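Local coordinates for carbohydrate kinase, FGGY (Novosphingobium aromaticivorans, PDB 3H6E), which probably acts as a carbohydrate kinase of the FGGY family, transferring a phosphate group to a sugar substrate, at residues A83-F91 with L136-N146; A147-Y155 with A164-G172. One frame throughout, in Å; residues are numbered along the deposited sequence.

Contact 1. Residues A83-F91 with L136-N146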
loop_
_atom_site.group_PDB
_atom_site.type_symbol
_atom_site.label_atom_id
_atom_site.label_comp_id
_atom_site.label_asym_id
_atom_site.label_seq_id
_atom_site.Cartn_x
_atom_site.Cartn_y
_atom_site.Cartn_z
ATOM N N ALA A 83 13.132 -9.910 -14.417
ATOM C CA ALA A 83 13.941 -11.083 -14.726
ATOM C C ALA A 83 15.265 -10.686 -15.372
ATOM O O ALA A 83 15.304 -9.852 -16.277
ATOM C CB ALA A 83 13.169 -12.037 -15.631
ATOM N N LEU A 84 16.349 -11.283 -14.894
ATOM C CA LEU A 84 17.672 -11.017 -15.441
ATOM C C LEU A 84 18.230 -12.276 -16.086
ATOM O O LEU A 84 18.418 -13.289 -15.415
ATOM C CB LEU A 84 18.625 -10.542 -14.342
ATOM C CG LEU A 84 18.119 -9.465 -13.385
ATOM C CD1 LEU A 84 19.172 -9.159 -12.334
ATOM C CD2 LEU A 84 17.725 -8.206 -14.144
ATOM N N THR A 85 18.485 -12.213 -17.390
ATOM C CA THR A 85 19.120 -13.317 -18.099
ATOM C C THR A 85 20.573 -12.964 -18.388
ATOM O O THR A 85 20.862 -11.930 -18.996
ATOM C CB THR A 85 18.396 -13.652 -19.416
ATOM O OG1 THR A 85 16.981 -13.666 -19.200
ATOM C CG2 THR A 85 18.832 -15.018 -19.930
ATOM N N ASP A 86 21.482 -13.824 -17.938
ATOM C CA ASP A 86 22.915 -13.578 -18.078
ATOM C C ASP A 86 23.328 -12.204 -17.546
ATOM O O ASP A 86 24.107 -11.488 -18.178
ATOM C CB ASP A 86 23.363 -13.750 -19.532
ATOM C CG ASP A 86 23.538 -15.205 -19.916
ATOM O OD1 ASP A 86 23.957 -16.005 -19.051
ATOM O OD2 ASP A 86 23.256 -15.550 -21.083
ATOM N N GLY A 87 22.790 -11.836 -16.388
ATOM C CA GLY A 87 23.219 -10.635 -15.697
ATOM C C GLY A 87 22.723 -9.317 -16.259
ATOM O O GLY A 87 23.248 -8.263 -15.906
ATOM N N ARG A 88 21.722 -9.361 -17.131
ATOM C CA ARG A 88 21.097 -8.134 -17.624
ATOM C C ARG A 88 19.577 -8.265 -17.657
ATOM O O ARG A 88 19.040 -9.374 -17.654
ATOM C CB ARG A 88 21.610 -7.771 -19.018
ATOM C CG ARG A 88 20.960 -8.570 -20.140
ATOM C CD ARG A 88 20.810 -7.716 -21.393
ATOM N NE ARG A 88 20.666 -8.521 -22.601
ATOM C CZ ARG A 88 21.694 -9.023 -23.276
ATOM N NH1 ARG A 88 22.932 -8.805 -22.851
ATOM N NH2 ARG A 88 21.485 -9.743 -24.371
ATOM N N LEU A 89 18.884 -7.133 -17.687
ATOM C CA LEU A 89 17.429 -7.153 -17.753
ATOM C C LEU A 89 16.941 -7.913 -18.987
ATOM O O LEU A 89 17.192 -7.506 -20.122
ATOM C CB LEU A 89 16.854 -5.740 -17.745
ATOM C CG LEU A 89 15.324 -5.732 -17.776
ATOM C CD1 LEU A 89 14.769 -6.304 -16.471
ATOM C CD2 LEU A 89 14.775 -4.335 -18.046
ATOM N N ALA A 90 16.242 -9.017 -18.755
ATOM C CA ALA A 90 15.753 -9.853 -19.841
ATOM C C ALA A 90 14.740 -9.111 -20.711
ATOM O O ALA A 90 14.675 -9.327 -21.922
ATOM C CB ALA A 90 15.148 -11.129 -19.286
ATOM N N PHE A 91 13.960 -8.235 -20.086
ATOM C CA PHE A 91 12.930 -7.465 -20.777
ATOM C C PHE A 91 12.210 -6.563 -19.777
ATOM O O PHE A 91 12.285 -6.789 -18.569
ATOM C CB PHE A 91 11.922 -8.398 -21.456
ATOM C CG PHE A 91 11.357 -9.452 -20.540
ATOM C CD1 PHE A 91 11.630 -10.794 -20.754
ATOM C CD2 PHE A 91 10.559 -9.099 -19.462
ATOM C CE1 PHE A 91 11.113 -11.763 -19.912
ATOM C CE2 PHE A 91 10.042 -10.060 -18.616
ATOM C CZ PHE A 91 10.320 -11.393 -18.841
ATOM N N LEU A 136 4.329 -15.840 -18.159
ATOM C CA LEU A 136 5.687 -15.706 -18.679
ATOM C C LEU A 136 6.353 -17.053 -18.971
ATOM O O LEU A 136 7.142 -17.169 -19.905
ATOM C CB LEU A 136 6.549 -14.881 -17.721
ATOM C CG LEU A 136 6.297 -13.373 -17.761
ATOM C CD1 LEU A 136 7.043 -12.670 -16.642
ATOM C CD2 LEU A 136 6.696 -12.806 -19.116
ATOM N N ASP A 137 6.039 -18.064 -18.168
ATOM C CA ASP A 137 6.596 -19.395 -18.376
ATOM C C ASP A 137 6.163 -19.957 -19.728
ATOM O O ASP A 137 6.831 -20.827 -20.286
ATOM C CB ASP A 137 6.193 -20.346 -17.244
ATOM C CG ASP A 137 7.183 -20.336 -16.082
ATOM O OD1 ASP A 137 8.303 -19.806 -16.250
ATOM O OD2 ASP A 137 6.847 -20.868 -15.001
ATOM N N GLN A 138 5.049 -19.448 -20.252
ATOM C CA GLN A 138 4.548 -19.859 -21.562
ATOM C C GLN A 138 5.168 -19.051 -22.698
ATOM O O GLN A 138 5.592 -19.613 -23.707
ATOM C CB GLN A 138 3.027 -19.722 -21.630
ATOM C CG GLN A 138 2.257 -20.781 -20.868
ATOM C CD GLN A 138 0.866 -20.996 -21.439
ATOM O OE1 GLN A 138 0.151 -21.916 -21.037
ATOM N NE2 GLN A 138 0.478 -20.152 -22.393
ATOM N N LEU A 139 5.216 -17.731 -22.528
ATOM C CA LEU A 139 5.692 -16.829 -23.574
ATOM C C LEU A 139 7.210 -16.875 -23.750
ATOM O O LEU A 139 7.726 -16.654 -24.845
ATOM C CB LEU A 139 5.265 -15.392 -23.267
ATOM C CG LEU A 139 3.818 -15.150 -22.834
ATOM C CD1 LEU A 139 3.677 -13.766 -22.223
ATOM C CD2 LEU A 139 2.858 -15.330 -24.003
ATOM N N HIS A 140 7.922 -17.141 -22.662
ATOM C CA HIS A 140 9.378 -17.148 -22.694
ATOM C C HIS A 140 9.923 -18.266 -21.821
ATOM O O HIS A 140 10.677 -18.014 -20.879
ATOM C CB HIS A 140 9.923 -15.796 -22.229
ATOM C CG HIS A 140 9.412 -14.634 -23.024
ATOM N ND1 HIS A 140 8.631 -13.640 -22.474
ATOM C CD2 HIS A 140 9.561 -14.315 -24.331
ATOM C CE1 HIS A 140 8.331 -12.753 -23.406
ATOM N NE2 HIS A 140 8.882 -13.140 -24.543
ATOM N N PRO A 141 9.543 -19.513 -22.144
ATOM C CA PRO A 141 9.855 -20.704 -21.343
ATOM C C PRO A 141 11.327 -20.799 -20.962
ATOM O O PRO A 141 11.644 -20.993 -19.788
ATOM C CB PRO A 141 9.478 -21.859 -22.275
ATOM C CG PRO A 141 8.435 -21.284 -23.171
ATOM C CD PRO A 141 8.824 -19.856 -23.384
ATOM N N ASP A 142 12.211 -20.657 -21.945
ATOM C CA ASP A 142 13.645 -20.806 -21.717
ATOM C C ASP A 142 14.213 -19.642 -20.916
ATOM O O ASP A 142 14.941 -19.838 -19.940
ATOM C CB ASP A 142 14.387 -20.944 -23.050
ATOM C CG ASP A 142 13.868 -22.100 -23.890
ATOM O OD1 ASP A 142 14.182 -22.148 -25.099
ATOM O OD2 ASP A 142 13.142 -22.959 -23.343
ATOM N N VAL A 143 13.874 -18.429 -21.334
ATOM C CA VAL A 143 14.362 -17.227 -20.669
ATOM C C VAL A 143 13.966 -17.176 -19.190
ATOM O O VAL A 143 14.669 -16.575 -18.378
ATOM C CB VAL A 143 13.886 -15.948 -21.396
ATOM C CG1 VAL A 143 14.230 -14.701 -20.583
ATOM C CG2 VAL A 143 14.501 -15.875 -22.789
HETATM N N MSE A 144 12.850 -17.811 -18.840
HETATM C CA MSE A 144 12.403 -17.840 -17.448
HETATM C C MSE A 144 13.189 -18.848 -16.606
HETATM O O MSE A 144 13.403 -18.635 -15.411
HETATM C CB MSE A 144 10.905 -18.138 -17.347
HETATM C CG MSE A 144 10.010 -17.044 -17.894
HETATM SE SE MSE A 144 10.634 -15.250 -17.443
HETATM C CE MSE A 144 10.491 -15.317 -15.496
ATOM N N ALA A 145 13.617 -19.940 -17.231
ATOM C CA ALA A 145 14.353 -20.983 -16.522
ATOM C C ALA A 145 15.807 -20.588 -16.252
ATOM O O ALA A 145 16.435 -21.099 -15.326
ATOM C CB ALA A 145 14.289 -22.291 -17.294
ATOM N N ASN A 146 16.333 -19.681 -17.067
ATOM C CA ASN A 146 17.695 -19.186 -16.897
ATOM C C ASN A 146 17.692 -17.897 -16.093
ATOM O O ASN A 146 18.741 -17.298 -15.842
ATOM C CB ASN A 146 18.338 -18.921 -18.259
ATOM C CG ASN A 146 18.383 -20.160 -19.138
ATOM O OD1 ASN A 146 18.385 -20.065 -20.368
ATOM N ND2 ASN A 146 18.415 -21.332 -18.507
#
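Ala83 and Thr85, on strand 81-85 of a beta hairpin, lie alongside the end of helix 141-145: Ala83 CA is 7.4 Å from Met144 CA, and Thr85 CA is 6.2 Å from Asn146 CA. A type I' turn from Thr85 to Arg88 closes the hairpin, and Ala90 N bonds to Ala83 O at 2.8 Å. Thr85 bears on Val143 and Asn146, while Phe91 reaches the corner at His140, where helix 129-139 gives way to helix 141-145. Packing alone joins the two pieces. Val143 turns CG1 anti to its backbone N (chi1 172°), which brings this methyl against both Thr85 OG1 (3.2 Å) and Ala90 CB (3.9 Å). The outer end of the Phe91 ring meets four side chains. The imidazole of His140 lies obliquely to the phenyl ring, the planes 33° apart, while Leu136 approaches from the opposite direction, its CD2 3.9 Å from Phe91 CZ. Met144, a selenomethionine bent at chi2 and chi3, curls its tip back to the hairpin. Its CE touches Ala83 CB, and its SE makes a Met-aromatic contact at the edge of the Phe91 ring, 4.1 Å from CZ.

Contact 2. Residues A147-Y155 with A164-G172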
loop_
_atom_site.group_PDB
_atom_site.type_symbol
_atom_site.label_atom_id
_atom_site.label_comp_id
_atom_site.label_asym_id
_atom_site.label_seq_id
_atom_site.Cartn_x
_atom_site.Cartn_y
_atom_site.Cartn_z
ATOM N N ALA A 147 16.500 -17.470 -15.692
ATOM C CA ALA A 147 16.330 -16.142 -15.127
ATOM C C ALA A 147 16.605 -16.076 -13.631
ATOM O O ALA A 147 16.341 -17.022 -12.895
ATOM C CB ALA A 147 14.932 -15.622 -15.426
ATOM N N THR A 148 17.154 -14.948 -13.200
ATOM C CA THR A 148 17.140 -14.584 -11.798
ATOM C C THR A 148 15.931 -13.692 -11.587
ATOM O O THR A 148 15.714 -12.746 -12.341
ATOM C CB THR A 148 18.409 -13.823 -11.403
ATOM O OG1 THR A 148 19.530 -14.712 -11.466
ATOM C CG2 THR A 148 18.280 -13.260 -9.984
ATOM N N LEU A 149 15.126 -14.007 -10.581
ATOM C CA LEU A 149 13.933 -13.220 -10.307
ATOM C C LEU A 149 14.185 -12.254 -9.160
ATOM O O LEU A 149 14.995 -12.525 -8.273
ATOM C CB LEU A 149 12.736 -14.125 -10.024
ATOM C CG LEU A 149 12.226 -14.834 -11.279
ATOM C CD1 LEU A 149 11.071 -15.772 -10.960
ATOM C CD2 LEU A 149 11.821 -13.808 -12.327
ATOM N N LEU A 150 13.479 -11.131 -9.182
ATOM C CA LEU A 150 13.849 -10.005 -8.349
ATOM C C LEU A 150 12.746 -8.948 -8.372
ATOM O O LEU A 150 12.380 -8.446 -9.437
ATOM C CB LEU A 150 15.166 -9.434 -8.881
ATOM C CG LEU A 150 15.957 -8.403 -8.088
ATOM C CD1 LEU A 150 17.387 -8.339 -8.582
ATOM C CD2 LEU A 150 15.304 -7.076 -8.247
ATOM N N PRO A 151 12.207 -8.609 -7.191
ATOM C CA PRO A 151 11.100 -7.650 -7.107
ATOM C C PRO A 151 11.439 -6.305 -7.747
ATOM O O PRO A 151 12.610 -5.967 -7.893
ATOM C CB PRO A 151 10.897 -7.483 -5.595
ATOM C CG PRO A 151 11.439 -8.737 -5.000
ATOM C CD PRO A 151 12.603 -9.112 -5.864
ATOM N N TRP A 152 10.406 -5.553 -8.113
ATOM C CA TRP A 152 10.548 -4.268 -8.793
ATOM C C TRP A 152 11.430 -3.283 -8.023
ATOM O O TRP A 152 12.349 -2.689 -8.585
ATOM C CB TRP A 152 9.155 -3.684 -9.035
ATOM C CG TRP A 152 9.102 -2.310 -9.644
ATOM C CD1 TRP A 152 8.497 -1.206 -9.115
ATOM C CD2 TRP A 152 9.641 -1.903 -10.909
ATOM N NE1 TRP A 152 8.630 -0.140 -9.968
ATOM C CE2 TRP A 152 9.329 -0.539 -11.075
ATOM C CE3 TRP A 152 10.359 -2.557 -11.912
ATOM C CZ2 TRP A 152 9.716 0.183 -12.201
ATOM C CZ3 TRP A 152 10.741 -1.837 -13.029
ATOM C CH2 TRP A 152 10.420 -0.483 -13.164
ATOM N N ALA A 153 11.155 -3.121 -6.734
ATOM C CA ALA A 153 11.926 -2.206 -5.903
ATOM C C ALA A 153 13.412 -2.571 -5.896
ATOM O O ALA A 153 14.278 -1.706 -6.047
ATOM C CB ALA A 153 11.374 -2.192 -4.487
ATOM N N GLN A 154 13.697 -3.858 -5.715
ATOM C CA GLN A 154 15.074 -4.336 -5.654
ATOM C C GLN A 154 15.746 -4.259 -7.012
ATOM O O GLN A 154 16.974 -4.238 -7.104
ATOM C CB GLN A 154 15.133 -5.770 -5.119
ATOM C CG GLN A 154 14.933 -5.871 -3.623
ATOM C CD GLN A 154 13.640 -5.221 -3.176
ATOM O OE1 GLN A 154 13.652 -4.229 -2.449
ATOM N NE2 GLN A 154 12.515 -5.764 -3.630
ATOM N N TYR A 155 14.943 -4.221 -8.072
ATOM C CA TYR A 155 15.506 -4.174 -9.414
ATOM C C TYR A 155 16.360 -2.930 -9.560
ATOM O O TYR A 155 17.412 -2.942 -10.203
ATOM C CB TYR A 155 14.427 -4.175 -10.497
ATOM C CG TYR A 155 14.993 -3.721 -11.818
ATOM C CD1 TYR A 155 15.776 -4.572 -12.583
ATOM C CD2 TYR A 155 14.795 -2.424 -12.277
ATOM C CE1 TYR A 155 16.321 -4.158 -13.782
ATOM C CE2 TYR A 155 15.335 -2.001 -13.478
ATOM C CZ TYR A 155 16.097 -2.873 -14.227
ATOM O OH TYR A 155 16.642 -2.470 -15.425
ATOM N N ALA A 164 22.083 -8.500 -7.399
ATOM C CA ALA A 164 20.677 -8.859 -7.334
ATOM C C ALA A 164 20.315 -9.346 -5.936
ATOM O O ALA A 164 21.037 -10.149 -5.335
ATOM C CB ALA A 164 20.358 -9.932 -8.365
ATOM N N VAL A 165 19.184 -8.865 -5.432
ATOM C CA VAL A 165 18.695 -9.244 -4.115
ATOM C C VAL A 165 17.168 -9.193 -4.099
ATOM O O VAL A 165 16.557 -8.554 -4.953
ATOM C CB VAL A 165 19.282 -8.316 -3.024
ATOM C CG1 VAL A 165 18.354 -8.217 -1.827
ATOM C CG2 VAL A 165 20.671 -8.793 -2.602
ATOM N N SER A 166 16.551 -9.888 -3.152
ATOM C CA SER A 166 15.111 -9.770 -2.952
ATOM C C SER A 166 14.814 -9.179 -1.581
ATOM O O SER A 166 15.654 -9.220 -0.684
ATOM C CB SER A 166 14.427 -11.131 -3.101
ATOM O OG SER A 166 14.509 -11.596 -4.436
ATOM N N GLU A 167 13.618 -8.624 -1.425
ATOM C CA GLU A 167 13.190 -8.096 -0.133
ATOM C C GLU A 167 11.781 -8.596 0.197
ATOM O O GLU A 167 10.945 -8.759 -0.693
ATOM C CB GLU A 167 13.266 -6.566 -0.118
ATOM C CG GLU A 167 13.255 -5.955 1.273
ATOM C CD GLU A 167 11.855 -5.857 1.849
ATOM O OE1 GLU A 167 10.900 -5.715 1.056
ATOM O OE2 GLU A 167 11.711 -5.920 3.089
ATOM N N VAL A 168 11.524 -8.832 1.479
ATOM C CA VAL A 168 10.331 -9.566 1.895
ATOM C C VAL A 168 8.986 -8.854 1.671
ATOM O O VAL A 168 7.992 -9.509 1.361
ATOM C CB VAL A 168 10.444 -10.036 3.367
ATOM C CG1 VAL A 168 10.171 -8.893 4.319
ATOM C CG2 VAL A 168 9.487 -11.182 3.630
ATOM N N THR A 169 8.950 -7.528 1.818
ATOM C CA THR A 169 7.683 -6.790 1.759
ATOM C C THR A 169 7.027 -6.787 0.381
ATOM O O THR A 169 5.804 -6.733 0.282
ATOM C CB THR A 169 7.821 -5.330 2.258
ATOM O OG1 THR A 169 8.639 -4.576 1.354
ATOM C CG2 THR A 169 8.425 -5.295 3.651
ATOM N N SER A 170 7.832 -6.818 -0.675
ATOM C CA SER A 170 7.285 -6.923 -2.021
ATOM C C SER A 170 6.714 -8.320 -2.238
ATOM O O SER A 170 5.693 -8.482 -2.900
ATOM C CB SER A 170 8.344 -6.612 -3.079
ATOM O OG SER A 170 8.604 -5.223 -3.166
ATOM N N LEU A 171 7.378 -9.324 -1.671
ATOM C CA LEU A 171 6.930 -10.711 -1.786
ATOM C C LEU A 171 5.640 -10.935 -1.007
ATOM O O LEU A 171 4.828 -11.787 -1.363
ATOM C CB LEU A 171 8.004 -11.678 -1.280
ATOM C CG LEU A 171 9.375 -11.638 -1.956
ATOM C CD1 LEU A 171 10.391 -12.448 -1.161
ATOM C CD2 LEU A 171 9.296 -12.126 -3.402
ATOM N N GLY A 172 5.455 -10.172 0.063
ATOM C CA GLY A 172 4.271 -10.317 0.890
ATOM C C GLY A 172 3.076 -9.529 0.385
ATOM O O GLY A 172 2.023 -9.513 1.018
HETATM O O HOH W 1 18.783 -6.074 -5.863
#
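Two strand-to-helix corners in the N-terminal domain of the FGGY fold pack here, Leu150, Pro151 and Gln154 of one against Ala164-Glu167 and Ser170 of the other. Pro151, where strand 148-151 ends, meets the second corner through its ring carbons: CD lies 3.4 Å from Ser166 OG, and CB 3.7 Å from Ser170 CB. The hydroxyl of Ser166 bonds to Ala199 O. Leu150 CD1 packs on Ala164 CB. Gln154 sets CB 3.1 Å from Val165 O, bends at chi2 (55°) and lays its chain across Glu167, with CD 3.4 Å from Glu167 CB and the amide and carboxylate planes 57° apart. Cutting Gln154 to an alanine is likely to open a gap beside Glu167 CB and Val165 O, where CG and the amide now pack. Glu167 is the N-cap of helix 168-171: its OE1 takes Thr169 N at 2.8 Å, from 45° above the carboxylate plane, and Thr169 OG1 on the syn side. Water 1 lies 2.9 Å from Gln154 O, to which it probably donates, and accepts a weak bond from Val165 N. The short, weakly bonded strand 166-167 runs parallel to strand 201-202; Leu171 packs on Trp178, and strand 81-85 borders strand 148-151.

The two contacts follow one another along the chain, helix 141-145 of contact 1 leading into strand 148-151 of contact 2, and their centres are 15 Å apart. They share one antiparallel sheet, in which Leu84 N and Thr148 O, 3.0 Å apart, probably form a hydrogen bond. Packing ties them further: Met144 CE lies 3.8 Å from Leu149 CD2, and Leu89 CD2 lies 3.7 Å from Tyr155 OH. Contact 1 is peripheral, about 28 Å from the centre of the chain to its own centre; contact 2 is at about 16 Å and bonds inward, through Trp152 NE1 to Leu13 O and Thr169 OG1 to His232 N, to the six-stranded sheet of the N-terminal domain.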